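Local coordinates for protein 2-methyl-aconitate isomerase (Shewanella oneidensis, PDB 5K87) that catalyses the cis-trans isomerization of 2-methyl-aconitate by base-catalysed proton abstraction during propionate breakdown through the 2-methylcitrate cycle, at residues G22-L34 with M66-S80. The protein carries 1 engineered substitution. Sequence-based numbering, arbitrary orientation. Where two conformers were deposited one is given.
Engineered in segment 66-80: Glu-75 (natural residue Lys).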
loop_
_atom_site.group_PDB
_atom_site.type_symbol
_atom_site.label_atom_id
_atom_site.label_comp_id
_atom_site.label_asym_id
_atom_site.label_seq_id
_atom_site.Cartn_x
_atom_site.Cartn_y
_atom_site.Cartn_z
ATOM N N GLY A 22 -3.234 1.330 15.607
ATOM C CA GLY A 22 -3.872 2.595 15.296
ATOM C C GLY A 22 -4.133 2.695 13.802
ATOM O O GLY A 22 -4.644 1.752 13.185
ATOM N N THR A 23 -3.744 3.821 13.206
ATOM C CA THR A 23 -3.945 4.052 11.779
ATOM C C THR A 23 -2.702 3.744 10.940
ATOM O O THR A 23 -2.528 4.324 9.869
ATOM C CB THR A 23 -4.385 5.503 11.528
ATOM O OG1 THR A 23 -3.472 6.409 12.165
ATOM C CG2 THR A 23 -5.758 5.742 12.117
ATOM N N SER A 24 -1.865 2.817 11.410
ATOM C CA SER A 24 -0.636 2.437 10.706
ATOM C C SER A 24 -0.473 0.929 10.613
ATOM O O SER A 24 -1.074 0.186 11.386
ATOM C CB SER A 24 0.573 3.013 11.427
ATOM O OG SER A 24 0.417 4.417 11.581
ATOM N N LYS A 25 0.373 0.485 9.684
ATOM C CA LYS A 25 0.738 -0.925 9.567
ATOM C C LYS A 25 2.246 -1.042 9.607
ATOM O O LYS A 25 2.949 -0.238 8.988
ATOM C CB LYS A 25 0.242 -1.538 8.248
ATOM C CG LYS A 25 -1.268 -1.571 8.105
ATOM C CD LYS A 25 -1.711 -2.438 6.928
ATOM C CE LYS A 25 -1.457 -1.791 5.573
ATOM N NZ LYS A 25 -2.028 -2.654 4.497
ATOM N N GLY A 26 2.743 -2.061 10.297
ATOM C CA GLY A 26 4.170 -2.280 10.356
ATOM C C GLY A 26 4.529 -3.742 10.484
ATOM O O GLY A 26 3.690 -4.585 10.818
ATOM N N VAL A 27 5.792 -4.038 10.208
ATOM C CA VAL A 27 6.342 -5.373 10.367
ATOM C C VAL A 27 7.120 -5.417 11.676
ATOM O O VAL A 27 8.031 -4.604 11.906
ATOM C CB VAL A 27 7.257 -5.764 9.185
ATOM C CG1 VAL A 27 7.721 -7.197 9.355
ATOM C CG2 VAL A 27 6.543 -5.574 7.853
ATOM N N PHE A 28 6.741 -6.366 12.532
ATOM C CA PHE A 28 7.259 -6.508 13.891
ATOM C C PHE A 28 8.158 -7.724 14.017
ATOM O O PHE A 28 7.816 -8.808 13.525
ATOM C CB PHE A 28 6.093 -6.705 14.861
ATOM C CG PHE A 28 5.289 -5.461 15.103
ATOM C CD1 PHE A 28 4.524 -4.913 14.092
ATOM C CD2 PHE A 28 5.292 -4.843 16.345
ATOM C CE1 PHE A 28 3.793 -3.754 14.303
ATOM C CE2 PHE A 28 4.546 -3.683 16.570
ATOM C CZ PHE A 28 3.809 -3.144 15.544
ATOM N N PHE A 29 9.288 -7.552 14.692
ATOM C CA PHE A 29 10.248 -8.620 14.934
ATOM C C PHE A 29 10.619 -8.677 16.403
ATOM O O PHE A 29 10.825 -7.634 17.048
ATOM C CB PHE A 29 11.560 -8.349 14.193
ATOM C CG PHE A 29 11.420 -8.167 12.708
ATOM C CD1 PHE A 29 11.541 -9.243 11.848
ATOM C CD2 PHE A 29 11.203 -6.907 12.175
ATOM C CE1 PHE A 29 11.433 -9.063 10.478
ATOM C CE2 PHE A 29 11.091 -6.727 10.807
ATOM C CZ PHE A 29 11.210 -7.806 9.963
ATOM N N ARG A 30 10.764 -9.890 16.925
ATOM C CA ARG A 30 11.497 -10.095 18.165
ATOM C C ARG A 30 12.964 -10.035 17.822
ATOM O O ARG A 30 13.392 -10.630 16.828
ATOM C CB ARG A 30 11.266 -11.496 18.715
ATOM C CG ARG A 30 9.962 -11.778 19.403
ATOM C CD ARG A 30 10.098 -13.034 20.292
ATOM N NE ARG A 30 10.645 -14.161 19.541
ATOM C CZ ARG A 30 10.815 -15.389 20.022
ATOM N NH1 ARG A 30 10.477 -15.668 21.276
ATOM N NH2 ARG A 30 11.322 -16.337 19.243
ATOM N N LEU A 31 13.739 -9.349 18.649
ATOM C CA LEU A 31 15.172 -9.221 18.426
ATOM C C LEU A 31 15.844 -10.572 18.181
ATOM O O LEU A 31 16.621 -10.727 17.240
ATOM C CB LEU A 31 15.812 -8.520 19.620
ATOM C CG LEU A 31 17.332 -8.374 19.589
ATOM C CD1 LEU A 31 17.759 -7.464 18.447
ATOM C CD2 LEU A 31 17.827 -7.828 20.915
ATOM N N GLN A 32 15.518 -11.554 19.009
ATOM C CA GLN A 32 16.159 -12.865 18.908
ATOM C C GLN A 32 15.835 -13.634 17.623
ATOM O O GLN A 32 16.518 -14.605 17.290
ATOM C CB GLN A 32 15.843 -13.728 20.133
ATOM C CG GLN A 32 14.419 -14.237 20.167
ATOM C CD GLN A 32 14.026 -14.790 21.520
ATOM O OE1 GLN A 32 14.213 -15.973 21.795
ATOM N NE2 GLN A 32 13.469 -13.934 22.371
ATOM N N ASP A 33 14.798 -13.214 16.908
ATOM C CA ASP A 33 14.436 -13.856 15.645
ATOM C C ASP A 33 15.229 -13.309 14.460
ATOM O O ASP A 33 15.222 -13.895 13.380
ATOM C CB ASP A 33 12.939 -13.701 15.384
ATOM C CG ASP A 33 12.090 -14.494 16.360
ATOM O OD1 ASP A 33 12.569 -15.541 16.851
ATOM O OD2 ASP A 33 10.940 -14.087 16.626
ATOM N N LEU A 34 15.906 -12.186 14.653
ATOM C CA LEU A 34 16.670 -11.581 13.567
ATOM C C LEU A 34 17.953 -12.352 13.312
ATOM O O LEU A 34 18.496 -12.967 14.231
ATOM C CB LEU A 34 17.023 -10.137 13.918
ATOM C CG LEU A 34 15.847 -9.171 14.073
ATOM C CD1 LEU A 34 16.329 -7.817 14.574
ATOM C CD2 LEU A 34 15.098 -9.038 12.748
ATOM N N MET A 66 6.946 -5.592 1.812
ATOM C CA MET A 66 5.780 -5.500 2.676
ATOM C C MET A 66 5.223 -4.092 2.824
ATOM O O MET A 66 4.139 -3.916 3.381
ATOM C CB MET A 66 6.140 -6.000 4.071
ATOM C CG MET A 66 6.531 -7.455 4.122
ATOM S SD MET A 66 5.250 -8.586 3.571
ATOM C CE MET A 66 3.942 -8.288 4.755
ATOM N N GLY A 67 5.947 -3.078 2.362
ATOM C CA GLY A 67 5.490 -1.714 2.539
ATOM C C GLY A 67 4.300 -1.387 1.662
ATOM O O GLY A 67 4.037 -2.064 0.663
ATOM N N GLY A 68 3.594 -0.325 2.030
ATOM C CA GLY A 68 2.421 0.111 1.297
ATOM C C GLY A 68 2.609 1.451 0.617
ATOM O O GLY A 68 1.633 2.081 0.195
ATOM N N ALA A 69 3.862 1.881 0.501
ATOM C CA ALA A 69 4.220 3.081 -0.257
ATOM C C ALA A 69 3.682 4.381 0.347
ATOM O O ALA A 69 3.476 5.362 -0.368
ATOM C CB ALA A 69 3.798 2.944 -1.728
ATOM N N THR A 70 3.472 4.387 1.659
ATOM C CA THR A 70 3.153 5.600 2.394
ATOM C C THR A 70 3.951 5.554 3.686
ATOM O O THR A 70 4.383 4.479 4.125
ATOM C CB THR A 70 1.659 5.720 2.737
ATOM O OG1 THR A 70 1.319 4.731 3.718
ATOM C CG2 THR A 70 0.783 5.547 1.501
ATOM N N SER A 71 4.140 6.709 4.314
ATOM C CA SER A 71 4.912 6.745 5.546
ATOM C C SER A 71 4.259 5.880 6.632
ATOM O O SER A 71 4.961 5.249 7.433
ATOM C CB SER A 71 5.118 8.186 6.031
ATOM O OG SER A 71 3.909 8.771 6.463
ATOM N N SER A 72 2.929 5.829 6.640
ATOM C CA SER A 72 2.241 5.082 7.688
ATOM C C SER A 72 2.184 3.582 7.408
ATOM O O SER A 72 1.671 2.820 8.228
ATOM C CB SER A 72 0.843 5.650 7.933
ATOM O OG SER A 72 0.120 5.744 6.724
ATOM N N THR A 73 2.732 3.159 6.270
ATOM C CA THR A 73 2.824 1.742 5.925
ATOM C C THR A 73 4.230 1.349 5.485
ATOM O O THR A 73 4.393 0.349 4.785
ATOM C CB THR A 73 1.837 1.341 4.805
ATOM O OG1 THR A 73 2.140 2.067 3.608
ATOM C CG2 THR A 73 0.402 1.612 5.210
ATOM N N SER A 74 5.244 2.113 5.888
ATOM C CA SER A 74 6.632 1.776 5.577
ATOM C C SER A 74 7.391 1.808 6.898
ATOM O O SER A 74 8.230 2.674 7.145
ATOM C CB SER A 74 7.203 2.757 4.548
ATOM O OG SER A 74 8.467 2.327 4.040
ATOM N N GLU A 75 7.041 0.848 7.755
ATOM C CA GLU A 75 7.324 0.899 9.187
ATOM C C GLU A 75 7.787 -0.452 9.692
ATOM O O GLU A 75 7.207 -1.492 9.339
ATOM C CB GLU A 75 6.077 1.340 9.975
ATOM C CG GLU A 75 5.634 2.758 9.644
ATOM C CD GLU A 75 4.642 3.355 10.621
ATOM O OE1 GLU A 75 4.084 2.646 11.473
ATOM O OE2 GLU A 75 4.420 4.579 10.542
ATOM N N THR A 76 8.813 -0.427 10.539
ATOM C CA THR A 76 9.329 -1.630 11.168
ATOM C C THR A 76 9.519 -1.422 12.658
ATOM O O THR A 76 9.748 -0.297 13.123
ATOM C CB THR A 76 10.664 -2.063 10.540
ATOM O OG1 THR A 76 11.640 -1.020 10.705
ATOM C CG2 THR A 76 10.473 -2.379 9.051
ATOM N N VAL A 77 9.423 -2.519 13.401
ATOM C CA VAL A 77 9.511 -2.483 14.854
ATOM C C VAL A 77 10.337 -3.671 15.326
ATOM O O VAL A 77 10.131 -4.802 14.867
ATOM C CB VAL A 77 8.103 -2.570 15.485
ATOM C CG1 VAL A 77 8.185 -2.726 16.994
ATOM C CG2 VAL A 77 7.260 -1.357 15.109
ATOM N N ILE A 78 11.284 -3.414 16.226
ATOM C CA ILE A 78 12.050 -4.480 16.862
ATOM C C ILE A 78 11.834 -4.409 18.367
ATOM O O ILE A 78 12.061 -3.364 18.984
ATOM C CB ILE A 78 13.552 -4.367 16.543
ATOM C CG1 ILE A 78 13.786 -4.531 15.040
ATOM C CG2 ILE A 78 14.360 -5.409 17.327
ATOM C CD1 ILE A 78 15.189 -4.165 14.601
ATOM N N LEU A 79 11.379 -5.519 18.938
ATOM C CA LEU A 79 11.091 -5.593 20.364
ATOM C C LEU A 79 11.989 -6.613 21.040
ATOM O O LEU A 79 12.350 -7.627 20.435
ATOM C CB LEU A 79 9.629 -5.982 20.585
ATOM C CG LEU A 79 8.620 -5.045 19.909
ATOM C CD1 LEU A 79 7.179 -5.425 20.197
ATOM C CD2 LEU A 79 8.857 -3.604 20.321
ATOM N N SER A 80 12.318 -6.358 22.302
ATOM C CA SER A 80 13.177 -7.241 23.077
ATOM C C SER A 80 12.837 -7.098 24.552
ATOM O O SER A 80 12.160 -6.151 24.957
ATOM C CB SER A 80 14.633 -6.857 22.861
ATOM O OG SER A 80 14.834 -5.488 23.158
HETATM O O HOH W 1 4.924 -1.163 7.152
#
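Phe-28 and Val-77 form a bridge between two parallel strands, 24-30 and 75-80, and show how a cross-strand neighbour on the same sheet face can pack against a ring. Phe-28 CG stands beside its own backbone N (chi1 -73°), which brings the ring alongside Val-77. Val-77 CB sits over one ring face, off toward the rim, in a CH-pi contact 4.0 Å from the centroid of the Phe-28 ring. CG1 and CG2 of the valine spread along CD2, CE2 and CZ, while Leu-79 CD1 meets the ring edge. With an alanine in place of Phe-28, Val-77 would probably lose the ring against CB, CG1 and CG2, and a gap would be likely beside Leu-79.

On the reverse face, Val-27 CG2 meets Met-66 CB at 3.8 Å, the two side chains crossing at about a right angle. Leu-34 CD1 reaches Ile-78 CD1 at 3.8 Å, and Ile-78 CG2 lies 4.0 Å from Leu-31 CA.

The backbone ladder alternates in the parallel manner: Val-77 O accepts from Phe-29 N at 2.9 Å, and Phe-29 O takes Leu-79 N. Near Glu-75 a water takes the place of a direct rung, donating to Lys-25 O and accepting from Glu-75 N. Glu-75, an engineered replacement of lysine, runs extended past CG and sets OE1 3.5 Å from Ser-24 CB; this buried oxygen has no partner in the model. Ser-24 OG bonds one malonate and the OG atoms of Ser-71 and Ser-72 another; Ser-24 and residues 71-75 belong to the substrate-binding site, which these ions occupy, probably from the crystallisation liquor.

Lys-25 lies beside Thr-73 and sends NZ to Gly-65 O of the second subunit. Helix 113-122 packs over Phe-28 and Leu-79, helix 43-53 over Phe-29 and Ile-78, and strands 12-21 and 89-96 flank the pair.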